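Local coordinates for protein carbohydrate binding module (Ruminococcus flavefaciens, PDB 4V1K) that probably binds plant cell-wall polysaccharide as a non-catalytic module of the family 9 glycoside hydrolase Cel9A of the cellulosome, at residues Ile26-Ile35 against Ile124-Glu132. Numbering follows the deposited sequence.
Sequences IGFSYKDFGI and IDSVVLKLE
Phe33 and Leu129 meet because each turns its CG anti to its own carbonyl carbon (chi1 -67° and -53°), which sends ring and isobutyl group toward each other between the two backbones at about a right angle. Leu129 CD1 then lies over one face of the Phe33 ring, 3.8 Å from its centroid, a CH-pi contact; leucine suits the place because its branched end sets this methyl over the ring while CG reaches the ring atoms CD2 and CE2. The rim of the same ring turns to the neighbouring valine: Phe33 CZ touches Val127 CG1 at 3.8 Å, while Phe33 CE2 comes within 3.5 Å of Val127 O. A serine in place of Phe33 would probably leave a gap above Val127 and Leu129 and strip Leu129 CD1 of the ring face it packs on. Val127, branched at CB, serves two rings, for its CG2 stands over a face of Phe28, 4.2 Å from the centroid. The edge of the Phe28 ring meets Ile124, Phe28 CZ lying 4.0 Å from Ile124 CD1. Beyond Phe33, Ile35 CD1 reaches Leu131 CD2 at 3.9 Å. No hydrogen bond crosses this apolar interface, where the two strand axes pass 10.5 Å apart at 57°; two antiparallel sheets packed face to face are consistent with a beta-sandwich. Strand 26-29 pairs with strand 109-114 in one sheet; strand 124-131 lies in the other, between strands 5-15 and 41-49, whose Ile8 and Ile41 touch Phe33 and Ile35 respectively.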
loop_
_atom_site.group_PDB
_atom_site.type_symbol
_atom_site.label_atom_id
_atom_site.label_comp_id
_atom_site.label_asym_id
_atom_site.label_seq_id
_atom_site.Cartn_x
_atom_site.Cartn_y
_atom_site.Cartn_z
ATOM N N ILE A 26 0.097 -4.788 -6.012
ATOM C CA ILE A 26 -0.447 -5.835 -5.135
ATOM C C ILE A 26 -1.572 -5.253 -4.298
ATOM O O ILE A 26 -1.415 -4.238 -3.599
ATOM C CB ILE A 26 0.621 -6.446 -4.240
ATOM C CG1 ILE A 26 1.724 -7.048 -5.119
ATOM C CG2 ILE A 26 -0.018 -7.507 -3.359
ATOM C CD1 ILE A 26 3.087 -7.096 -4.477
ATOM N N GLY A 27 -2.758 -5.873 -4.436
ATOM C CA GLY A 27 -3.978 -5.372 -3.841
ATOM C C GLY A 27 -4.370 -6.007 -2.509
ATOM O O GLY A 27 -4.172 -7.211 -2.317
ATOM N N PHE A 28 -4.953 -5.173 -1.628
ATOM C CA PHE A 28 -5.553 -5.604 -0.364
ATOM C C PHE A 28 -6.924 -4.973 -0.209
ATOM O O PHE A 28 -7.084 -3.756 -0.342
ATOM C CB PHE A 28 -4.663 -5.256 0.820
ATOM C CG PHE A 28 -3.276 -5.786 0.694
ATOM C CD1 PHE A 28 -2.993 -7.098 1.094
ATOM C CD2 PHE A 28 -2.261 -5.004 0.154
ATOM C CE1 PHE A 28 -1.720 -7.611 0.963
ATOM C CE2 PHE A 28 -0.991 -5.532 0.018
ATOM C CZ PHE A 28 -0.733 -6.825 0.420
ATOM N N SER A 29 -7.934 -5.813 0.007
ATOM C CA SER A 29 -9.297 -5.337 0.166
ATOM C C SER A 29 -9.453 -4.585 1.499
ATOM O O SER A 29 -9.038 -5.079 2.557
ATOM C CB SER A 29 -10.313 -6.513 0.108
ATOM O OG SER A 29 -10.235 -7.265 -1.109
ATOM N N TYR A 30 -10.074 -3.402 1.465
ATOM C CA TYR A 30 -10.296 -2.656 2.705
ATOM C C TYR A 30 -11.131 -3.458 3.731
ATOM O O TYR A 30 -10.920 -3.306 4.939
ATOM C CB TYR A 30 -10.944 -1.314 2.438
ATOM C CG TYR A 30 -9.981 -0.274 1.875
ATOM C CD1 TYR A 30 -8.878 0.208 2.640
ATOM C CD2 TYR A 30 -10.195 0.277 0.613
ATOM C CE1 TYR A 30 -8.010 1.179 2.134
ATOM C CE2 TYR A 30 -9.345 1.259 0.116
ATOM C CZ TYR A 30 -8.260 1.713 0.864
ATOM O OH TYR A 30 -7.416 2.712 0.370
ATOM N N LYS A 31 -12.040 -4.307 3.258
ATOM C CA LYS A 31 -12.845 -5.089 4.172
ATOM C C LYS A 31 -11.994 -6.005 5.089
ATOM O O LYS A 31 -12.427 -6.350 6.213
ATOM C CB LYS A 31 -13.919 -5.886 3.420
ATOM C CG LYS A 31 -13.398 -6.985 2.535
ATOM C CD LYS A 31 -14.530 -7.856 2.011
ATOM C CE LYS A 31 -14.120 -8.596 0.734
ATOM N NZ LYS A 31 -15.299 -9.260 0.092
ATOM N N ASP A 32 -10.774 -6.355 4.649
ATOM C CA ASP A 32 -9.891 -7.195 5.454
ATOM C C ASP A 32 -9.404 -6.477 6.718
ATOM O O ASP A 32 -9.026 -7.148 7.710
ATOM C CB ASP A 32 -8.672 -7.673 4.677
ATOM C CG ASP A 32 -9.007 -8.700 3.552
ATOM O OD1 ASP A 32 -10.163 -9.028 3.295
ATOM O OD2 ASP A 32 -8.044 -9.182 2.920
ATOM N N PHE A 33 -9.424 -5.140 6.690
ATOM C CA PHE A 33 -8.981 -4.342 7.843
ATOM C C PHE A 33 -10.075 -4.133 8.893
ATOM O O PHE A 33 -9.768 -3.934 10.059
ATOM C CB PHE A 33 -8.519 -2.955 7.398
ATOM C CG PHE A 33 -7.264 -2.954 6.558
ATOM C CD1 PHE A 33 -7.329 -3.192 5.180
ATOM C CD2 PHE A 33 -6.024 -2.697 7.128
ATOM C CE1 PHE A 33 -6.182 -3.201 4.400
ATOM C CE2 PHE A 33 -4.883 -2.661 6.349
ATOM C CZ PHE A 33 -4.950 -2.925 4.992
ATOM N N GLY A 34 -11.339 -4.109 8.477
ATOM C CA GLY A 34 -12.451 -3.840 9.389
ATOM C C GLY A 34 -12.771 -2.364 9.589
ATOM O O GLY A 34 -13.475 -2.014 10.530
ATOM N N ILE A 35 -12.234 -1.528 8.701
ATOM C CA ILE A 35 -12.433 -0.075 8.693
ATOM C C ILE A 35 -13.880 0.338 8.419
ATOM O O ILE A 35 -14.545 -0.249 7.554
ATOM C CB ILE A 35 -11.432 0.626 7.714
ATOM C CG1 ILE A 35 -11.527 2.147 7.797
ATOM C CG2 ILE A 35 -11.612 0.177 6.277
ATOM C CD1 ILE A 35 -10.356 2.857 7.155
ATOM N N ILE A 124 5.774 -9.168 2.435
ATOM C CA ILE A 124 4.912 -8.134 3.039
ATOM C C ILE A 124 4.409 -8.708 4.360
ATOM O O ILE A 124 3.478 -9.574 4.403
ATOM C CB ILE A 124 3.736 -7.729 2.099
ATOM C CG1 ILE A 124 4.297 -7.147 0.794
ATOM C CG2 ILE A 124 2.790 -6.723 2.773
ATOM C CD1 ILE A 124 3.229 -6.907 -0.269
ATOM N N ASP A 125 5.025 -8.238 5.440
ATOM C CA ASP A 125 4.677 -8.731 6.768
ATOM C C ASP A 125 3.402 -8.113 7.332
ATOM O O ASP A 125 2.600 -8.818 7.980
ATOM C CB ASP A 125 5.830 -8.499 7.732
ATOM C CG ASP A 125 7.093 -9.279 7.346
ATOM O OD1 ASP A 125 7.015 -10.481 7.024
ATOM O OD2 ASP A 125 8.175 -8.677 7.405
ATOM N N SER A 126 3.228 -6.809 7.121
ATOM C CA SER A 126 2.012 -6.140 7.534
ATOM C C SER A 126 1.701 -4.906 6.682
ATOM O O SER A 126 2.601 -4.346 6.056
ATOM C CB SER A 126 2.075 -5.774 9.019
ATOM O OG SER A 126 3.120 -4.878 9.319
ATOM N N VAL A 127 0.418 -4.532 6.667
ATOM C CA VAL A 127 -0.051 -3.287 6.077
ATOM C C VAL A 127 -0.860 -2.585 7.178
ATOM O O VAL A 127 -1.712 -3.207 7.821
ATOM C CB VAL A 127 -0.890 -3.496 4.799
ATOM C CG1 VAL A 127 -1.292 -2.138 4.222
ATOM C CG2 VAL A 127 -0.135 -4.346 3.776
ATOM N N VAL A 128 -0.559 -1.301 7.397
ATOM C CA VAL A 128 -1.136 -0.494 8.468
ATOM C C VAL A 128 -1.832 0.737 7.901
ATOM O O VAL A 128 -1.253 1.446 7.086
ATOM C CB VAL A 128 -0.057 -0.049 9.485
ATOM C CG1 VAL A 128 -0.677 0.696 10.654
ATOM C CG2 VAL A 128 0.686 -1.262 10.028
ATOM N N LEU A 129 -3.077 0.950 8.319
ATOM C CA LEU A 129 -3.802 2.184 8.032
ATOM C C LEU A 129 -3.809 3.040 9.287
ATOM O O LEU A 129 -4.203 2.570 10.376
ATOM C CB LEU A 129 -5.234 1.873 7.586
ATOM C CG LEU A 129 -5.451 0.887 6.448
ATOM C CD1 LEU A 129 -6.961 0.718 6.174
ATOM C CD2 LEU A 129 -4.735 1.328 5.186
ATOM N N LYS A 130 -3.328 4.268 9.172
ATOM C CA LYS A 130 -3.442 5.269 10.250
ATOM C C LYS A 130 -4.587 6.231 9.914
ATOM O O LYS A 130 -4.746 6.633 8.772
ATOM C CB LYS A 130 -2.127 6.049 10.383
ATOM C CG LYS A 130 -0.895 5.189 10.708
ATOM C CD LYS A 130 0.332 6.053 10.994
ATOM C CE LYS A 130 1.522 5.213 11.446
ATOM N NZ LYS A 130 2.644 6.035 11.990
ATOM N N LEU A 131 -5.382 6.595 10.919
ATOM C CA LEU A 131 -6.571 7.397 10.722
ATOM C C LEU A 131 -6.481 8.777 11.354
ATOM O O LEU A 131 -5.726 8.972 12.303
ATOM C CB LEU A 131 -7.758 6.683 11.380
ATOM C CG LEU A 131 -7.926 5.214 11.058
ATOM C CD1 LEU A 131 -9.096 4.627 11.816
ATOM C CD2 LEU A 131 -8.099 5.012 9.566
ATOM N N GLU A 132 -7.357 9.655 10.873
ATOM C CA GLU A 132 -7.488 11.044 11.284
ATOM C C GLU A 132 -8.593 11.059 12.312
ATOM O O GLU A 132 -8.352 10.963 13.510
ATOM C CB GLU A 132 -7.987 11.830 10.068
ATOM C CG GLU A 132 -7.593 13.291 9.978
ATOM C CD GLU A 132 -8.530 14.066 9.071
ATOM O OE1 GLU A 132 -8.462 13.892 7.830
ATOM O OE2 GLU A 132 -9.342 14.841 9.616
#